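PDB 6Q78: GH26C from Muricauda sp. MAR_2010_75, which probably hydrolyses internal beta-1,4-mannosidic linkages of mannans, as an endo-beta-mannanase of glycoside hydrolase family 26. Local coordinates for residues L266-F275 with F290-D301. Sequence-based numbering, arbitrary orientation.
Sequences LFAFSPDNRF and FVDIMGMDNYGD
Phe267 and Asp292 open the pairing of two neighbouring parallel strands, with a carboxylate standing in for a strand backbone. Asp292 OD2 accepts the Phe267 N-H through its anti lone pair (2.9 Å, 157°) and lies near the plane of the Phe267 ring, at its edge. Asp292 chi1 of -69° sets the carboxyl beside its own backbone N, whose N-H returns a bond to Phe267 O at 2.8 Å. Ile293 N also donates to Phe267 O, so this carbonyl is gripped twice. Phe269 N to Ile293 O and Gly295 N to Phe269 O (2.7 Å) continue the parallel register; Ala268 CB meets Ile293 CB at 3.8 Å on one face, while Val291 straddles Phe269 CB with both methyls on the other.

Past Phe269 the first segment is no longer strand, yet Asp297 N still reaches Pro271 O. Met296, bent at its thioether, brings SD 5.0 Å from the Phe275 ring centroid, an oblique Met-aromatic contact, with CE beside Phe275 CE2.

The outer end is more open: Asn273 is partly exposed and Gly300 exposed. Here polar side chains pack closely and bond as well: Asn273 ND2 donates to Asn298 OD1 (2.9 Å) from above the acceptor's plane, the amides being 87° apart, while Asp301 N reaches the same oxygen from the opposite face in an Asx motif. Asn298 ND2 answers to Asp301 OD2, and a water joins Asp272 OD1 to Tyr299 N.

These strands belong to the parallel barrel of the TIM-barrel clan. The Asp297 side chain lies about 5 Å from a bound Tris molecule, probably a crystallisation additive, and is salt-bridged to Arg223, with Thr334 bonding its other oxygen. The chemistry thus implies a largely apolar base, backbone-bonded apart from the Asp292 carboxylate, and a polar C-terminal end, where the arginine would be expected to favour the Asp297 carboxylate's present orientation.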
ATOM      1  N   LEU A 266      -3.570   5.830  -8.801  1.00  8.72           N
ATOM      2  CA  LEU A 266      -2.375   6.536  -8.344  1.00  7.89           C
ATOM      3  C   LEU A 266      -1.298   5.473  -8.151  1.00  8.24           C
ATOM      4  O   LEU A 266      -1.600   4.294  -7.925  1.00 10.47           O
ATOM      5  CB  LEU A 266      -2.646   7.197  -6.992  1.00  8.86           C
ATOM      6  CG  LEU A 266      -3.758   8.257  -6.921  1.00 10.68           C
ATOM      7  CD1 LEU A 266      -3.815   8.873  -5.514  1.00 10.48           C
ATOM      8  CD2 LEU A 266      -3.469   9.390  -7.929  1.00 11.12           C
ATOM      9  N   PHE A 267      -0.032   5.878  -8.278  1.00  8.23           N
ATOM     10  CA  PHE A 267       1.095   4.944  -8.249  1.00  8.50           C
ATOM     11  C   PHE A 267       1.985   5.195  -7.040  1.00 10.15           C
ATOM     12  O   PHE A 267       2.430   6.332  -6.816  1.00 10.88           O
ATOM     13  CB  PHE A 267       1.924   5.082  -9.540  1.00  8.36           C
ATOM     14  CG  PHE A 267       1.146   4.735 -10.767  1.00  8.86           C
ATOM     15  CD1 PHE A 267       1.070   3.417 -11.207  1.00 10.80           C
ATOM     16  CD2 PHE A 267       0.442   5.707 -11.452  1.00 11.02           C
ATOM     17  CE1 PHE A 267       0.302   3.067 -12.333  1.00  9.88           C
ATOM     18  CE2 PHE A 267      -0.310   5.379 -12.575  1.00 11.14           C
ATOM     19  CZ  PHE A 267      -0.364   4.054 -13.005  1.00 10.56           C
ATOM     20  N   ALA A 268       2.265   4.129  -6.282  1.00  7.74           N
ATOM     21  CA  ALA A 268       3.025   4.207  -5.035  1.00  8.63           C
ATOM     22  C   ALA A 268       4.307   3.387  -5.134  1.00  8.62           C
ATOM     23  O   ALA A 268       4.271   2.210  -5.478  1.00  8.98           O
ATOM     24  CB  ALA A 268       2.163   3.665  -3.875  1.00  8.00           C
ATOM     25  N   PHE A 269       5.424   4.017  -4.773  1.00  7.78           N
ATOM     26  CA  PHE A 269       6.763   3.442  -4.769  1.00  7.63           C
ATOM     27  C   PHE A 269       7.136   3.175  -3.318  1.00  9.02           C
ATOM     28  O   PHE A 269       7.082   4.096  -2.492  1.00 11.53           O
ATOM     29  CB  PHE A 269       7.708   4.524  -5.334  1.00  8.15           C
ATOM     30  CG  PHE A 269       9.192   4.214  -5.244  1.00  8.58           C
ATOM     31  CD1 PHE A 269       9.800   3.379  -6.189  1.00 10.05           C
ATOM     32  CD2 PHE A 269       9.991   4.843  -4.290  1.00 11.71           C
ATOM     33  CE1 PHE A 269      11.186   3.136  -6.147  1.00  9.83           C
ATOM     34  CE2 PHE A 269      11.377   4.597  -4.245  1.00 12.37           C
ATOM     35  CZ  PHE A 269      11.967   3.737  -5.164  1.00 11.07           C
ATOM     36  N   SER A 270       7.570   1.962  -2.993  1.00  7.64           N
ATOM     37  CA  SER A 270       7.876   1.672  -1.585  1.00 10.16           C
ATOM     38  C   SER A 270       8.945   0.614  -1.403  1.00  9.06           C
ATOM     39  O   SER A 270       8.676  -0.593  -1.520  1.00  9.06           O
ATOM     40  CB  SER A 270       6.626   1.323  -0.785  1.00 12.31           C
ATOM     41  OG  SER A 270       6.101   0.114  -1.279  1.00 11.20           O
ATOM     42  N   PRO A 271      10.162   1.026  -1.048  1.00  8.58           N
ATOM     43  CA  PRO A 271      11.162   0.071  -0.541  1.00  8.94           C
ATOM     44  C   PRO A 271      10.744  -0.396   0.844  1.00  8.92           C
ATOM     45  O   PRO A 271       9.747   0.086   1.415  1.00  9.97           O
ATOM     46  CB  PRO A 271      12.438   0.915  -0.425  1.00  9.60           C
ATOM     47  CG  PRO A 271      11.898   2.347  -0.165  1.00 13.18           C
ATOM     48  CD  PRO A 271      10.623   2.427  -1.025  1.00  8.96           C
ATOM     49  N   ASP A 272      11.515  -1.331   1.390  1.00  9.29           N
ATOM     50  CA  ASP A 272      11.446  -1.650   2.808  1.00  9.53           C
ATOM     51  C   ASP A 272      12.245  -0.575   3.537  1.00 13.13           C
ATOM     52  O   ASP A 272      12.128   0.593   3.167  1.00 12.53           O
ATOM     53  CB  ASP A 272      11.994  -3.051   3.038  1.00  9.89           C
ATOM     54  CG  ASP A 272      11.462  -3.695   4.292  1.00 14.12           C
ATOM     55  OD1 ASP A 272      12.118  -3.529   5.346  1.00 13.98           O
ATOM     56  OD2 ASP A 272      10.423  -4.396   4.231  1.00 15.46           O
ATOM     57  N   ASN A 273      13.006  -0.921   4.571  1.00 11.17           N
ATOM     58  CA  ASN A 273      13.604   0.092   5.446  1.00 11.34           C
ATOM     59  C   ASN A 273      15.125   0.183   5.322  1.00 12.11           C
ATOM     60  O   ASN A 273      15.778   0.719   6.225  1.00 12.80           O
ATOM     61  CB  ASN A 273      13.222  -0.162   6.906  1.00 12.20           C
ATOM     62  CG  ASN A 273      13.878  -1.430   7.444  1.00 14.60           C
ATOM     63  OD1 ASN A 273      14.745  -2.001   6.788  1.00 14.70           O
ATOM     64  ND2 ASN A 273      13.511  -1.841   8.638  1.00 14.05           N
ATOM     65  N   ARG A 274      15.682  -0.293   4.211  1.00 14.75           N
ATOM     66  CA  ARG A 274      17.125  -0.476   4.067  1.00 12.83           C
ATOM     67  C   ARG A 274      17.767   0.742   3.398  1.00 15.69           C
ATOM     68  O   ARG A 274      18.417   0.657   2.368  1.00 14.30           O
ATOM     69  CB  ARG A 274      17.420  -1.752   3.289  1.00 13.17           C
ATOM     70  CG  ARG A 274      16.973  -2.995   4.062  1.00 16.36           C
ATOM     71  CD  ARG A 274      17.016  -4.217   3.128  1.00 19.67           C
ATOM     72  NE  ARG A 274      18.395  -4.483   2.764  1.00 22.10           N
ATOM     73  CZ  ARG A 274      19.213  -5.278   3.445  1.00 33.20           C
ATOM     74  NH1 ARG A 274      18.794  -5.897   4.543  1.00 25.09           N
ATOM     75  NH2 ARG A 274      20.455  -5.455   3.024  1.00 42.94           N
ATOM     76  N   PHE A 275      17.543   1.901   4.017  1.00 14.25           N
ATOM     77  CA  PHE A 275      18.171   3.135   3.586  1.00 13.77           C
ATOM     78  C   PHE A 275      18.297   4.067   4.781  1.00 14.34           C
ATOM     79  O   PHE A 275      17.509   4.005   5.733  1.00 14.13           O
ATOM     80  CB  PHE A 275      17.343   3.798   2.462  1.00 13.12           C
ATOM     81  CG  PHE A 275      15.982   4.247   2.897  1.00 12.52           C
ATOM     82  CD1 PHE A 275      15.757   5.543   3.375  1.00 12.78           C
ATOM     83  CD2 PHE A 275      14.905   3.377   2.817  1.00 13.20           C
ATOM     84  CE1 PHE A 275      14.478   5.959   3.759  1.00 12.27           C
ATOM     85  CE2 PHE A 275      13.633   3.793   3.226  1.00 11.25           C
ATOM     86  CZ  PHE A 275      13.430   5.078   3.708  1.00 13.52           C
ATOM     87  N   PHE A 290       6.571   9.289 -12.698  1.00 11.41           N
ATOM     88  CA  PHE A 290       6.116   7.911 -12.597  1.00 12.08           C
ATOM     89  C   PHE A 290       5.602   7.532 -11.218  1.00 10.24           C
ATOM     90  O   PHE A 290       5.107   6.415 -11.054  1.00 11.52           O
ATOM     91  CB  PHE A 290       7.272   6.974 -12.999  1.00 11.03           C
ATOM     92  CG  PHE A 290       7.640   7.085 -14.434  1.00 11.78           C
ATOM     93  CD1 PHE A 290       6.879   6.448 -15.408  1.00 12.55           C
ATOM     94  CD2 PHE A 290       8.699   7.892 -14.835  1.00 14.15           C
ATOM     95  CE1 PHE A 290       7.191   6.590 -16.757  1.00 13.53           C
ATOM     96  CE2 PHE A 290       9.024   8.007 -16.183  1.00 13.18           C
ATOM     97  CZ  PHE A 290       8.263   7.368 -17.137  1.00 13.39           C
ATOM     98  N   VAL A 291       5.665   8.429 -10.236  1.00 10.05           N
ATOM     99  CA  VAL A 291       5.328   8.091  -8.854  1.00 10.22           C
ATOM    100  C   VAL A 291       4.443   9.199  -8.297  1.00  9.50           C
ATOM    101  O   VAL A 291       4.782  10.382  -8.434  1.00 10.08           O
ATOM    102  CB  VAL A 291       6.594   7.947  -7.992  1.00 11.37           C
ATOM    103  CG1 VAL A 291       6.200   7.803  -6.531  1.00 11.24           C
ATOM    104  CG2 VAL A 291       7.432   6.752  -8.452  1.00 11.31           C
ATOM    105  N   ASP A 292       3.336   8.806  -7.644  1.00  9.32           N
ATOM    106  CA  ASP A 292       2.459   9.743  -6.926  1.00 10.27           C
ATOM    107  C   ASP A 292       2.678   9.713  -5.417  1.00  8.77           C
ATOM    108  O   ASP A 292       2.594  10.753  -4.744  1.00  9.43           O
ATOM    109  CB  ASP A 292       1.001   9.368  -7.157  1.00  8.88           C
ATOM    110  CG  ASP A 292       0.539   9.618  -8.592  1.00 12.36           C
ATOM    111  OD1 ASP A 292       0.664  10.795  -9.066  1.00 12.99           O
ATOM    112  OD2 ASP A 292       0.041   8.653  -9.229  1.00 11.40           O
ATOM    113  N   ILE A 293       2.885   8.510  -4.874  1.00  9.13           N
ATOM    114  CA  ILE A 293       3.036   8.291  -3.438  1.00  8.07           C
ATOM    115  C   ILE A 293       4.431   7.736  -3.187  1.00  8.80           C
ATOM    116  O   ILE A 293       4.815   6.726  -3.787  1.00  9.58           O
ATOM    117  CB  ILE A 293       1.948   7.358  -2.890  1.00 10.08           C
ATOM    118  CG1 ILE A 293       0.598   8.099  -2.948  1.00 16.62           C
ATOM    119  CG2 ILE A 293       2.332   6.915  -1.448  1.00 10.89           C
ATOM    120  CD1 ILE A 293      -0.626   7.239  -3.235  1.00 22.33           C
ATOM    121  N   MET A 294       5.181   8.409  -2.334  1.00  9.84           N
ATOM    122  CA  MET A 294       6.489   7.940  -1.883  1.00  8.47           C
ATOM    123  C   MET A 294       6.262   7.236  -0.562  1.00 11.95           C
ATOM    124  O   MET A 294       5.907   7.871   0.441  1.00 10.65           O
ATOM    125  CB  MET A 294       7.449   9.117  -1.693  1.00  9.74           C
ATOM    126  CG  MET A 294       7.986   9.626  -2.995  1.00 12.93           C
ATOM    127  SD  MET A 294       8.941  11.121  -2.752  1.00 16.87           S
ATOM    128  CE  MET A 294      10.036  10.942  -4.178  1.00 18.05           C
ATOM    129  N   GLY A 295       6.457   5.921  -0.559  1.00  9.28           N
ATOM    130  CA  GLY A 295       6.238   5.125   0.626  1.00  8.20           C
ATOM    131  C   GLY A 295       7.494   4.402   1.100  1.00  9.57           C
ATOM    132  O   GLY A 295       8.575   4.476   0.503  1.00  9.96           O
ATOM    133  N   MET A 296       7.335   3.738   2.236  1.00  8.83           N
ATOM    134  CA  MET A 296       8.292   2.739   2.700  1.00  9.80           C
ATOM    135  C   MET A 296       7.536   1.771   3.597  1.00  9.64           C
ATOM    136  O   MET A 296       6.515   2.133   4.201  1.00  9.59           O
ATOM    137  CB  MET A 296       9.468   3.344   3.483  1.00  8.98           C
ATOM    138  CG  MET A 296       8.997   3.954   4.809  1.00  8.79           C
ATOM    139  SD  MET A 296      10.377   4.559   5.810  1.00 13.80           S
ATOM    140  CE  MET A 296      11.334   3.023   6.065  1.00 12.36           C
ATOM    141  N   ASP A 297       8.032   0.542   3.654  1.00  8.34           N
ATOM    142  CA  ASP A 297       7.559  -0.460   4.599  1.00  8.49           C
ATOM    143  C   ASP A 297       8.558  -0.564   5.749  1.00 11.33           C
ATOM    144  O   ASP A 297       9.778  -0.515   5.545  1.00 12.43           O
ATOM    145  CB  ASP A 297       7.395  -1.824   3.929  1.00  9.34           C
ATOM    146  CG  ASP A 297       6.329  -1.805   2.845  1.00  8.61           C
ATOM    147  OD1 ASP A 297       5.641  -0.778   2.745  1.00 10.11           O
ATOM    148  OD2 ASP A 297       6.162  -2.818   2.147  1.00  8.92           O
ATOM    149  N   ASN A 298       8.050  -0.697   6.972  1.00  9.94           N
ATOM    150  CA  ASN A 298       8.972  -0.830   8.100  1.00 10.39           C
ATOM    151  C   ASN A 298       8.358  -1.680   9.204  1.00  9.41           C
ATOM    152  O   ASN A 298       7.535  -1.184   9.991  1.00 11.28           O
ATOM    153  CB  ASN A 298       9.394   0.529   8.622  1.00 10.49           C
ATOM    154  CG  ASN A 298      10.686   0.465   9.437  1.00 12.63           C
ATOM    155  OD1 ASN A 298      11.118  -0.624   9.835  1.00 12.21           O
ATOM    156  ND2 ASN A 298      11.326   1.636   9.674  1.00 12.09           N
ATOM    157  N   TYR A 299       8.806  -2.930   9.290  1.00  9.66           N
ATOM    158  CA  TYR A 299       8.591  -3.755  10.472  1.00 10.09           C
ATOM    159  C   TYR A 299       9.860  -3.876  11.307  1.00 10.89           C
ATOM    160  O   TYR A 299       9.781  -3.911  12.538  1.00 12.01           O
ATOM    161  CB  TYR A 299       8.196  -5.179  10.054  1.00  9.99           C
ATOM    162  CG  TYR A 299       6.943  -5.239   9.184  1.00 10.59           C
ATOM    163  CD1 TYR A 299       7.018  -5.091   7.793  1.00 11.11           C
ATOM    164  CD2 TYR A 299       5.683  -5.384   9.771  1.00  9.19           C
ATOM    165  CE1 TYR A 299       5.854  -5.179   7.008  1.00 10.89           C
ATOM    166  CE2 TYR A 299       4.546  -5.414   9.013  1.00  9.76           C
ATOM    167  CZ  TYR A 299       4.644  -5.334   7.639  1.00  9.66           C
ATOM    168  OH  TYR A 299       3.476  -5.393   6.874  1.00 11.67           O
ATOM    169  N   GLY A 300      11.023  -3.905  10.662  1.00 11.76           N
ATOM    170  CA  GLY A 300      12.247  -4.241  11.378  1.00 12.57           C
ATOM    171  C   GLY A 300      12.610  -3.265  12.485  1.00 12.48           C
ATOM    172  O   GLY A 300      13.078  -3.682  13.552  1.00 13.26           O
ATOM    173  N   ASP A 301      12.386  -1.954  12.260  1.00 13.21           N
ATOM    174  CA  ASP A 301      12.779  -1.009  13.298  1.00 15.12           C
ATOM    175  C   ASP A 301      11.837  -1.027  14.489  1.00 13.63           C
ATOM    176  O   ASP A 301      12.203  -0.498  15.550  1.00 13.85           O
ATOM    177  CB  ASP A 301      12.922   0.393  12.723  1.00 13.07           C
ATOM    178  CG  ASP A 301      14.077   0.496  11.739  1.00 15.30           C
ATOM    179  OD1 ASP A 301      15.122  -0.163  11.964  1.00 16.58           O
ATOM    180  OD2 ASP A 301      13.927   1.234  10.736  1.00 15.01           O
TER
HETATM  181  O   HOH W   1      10.899  -4.050   7.673  1.00 15.52           O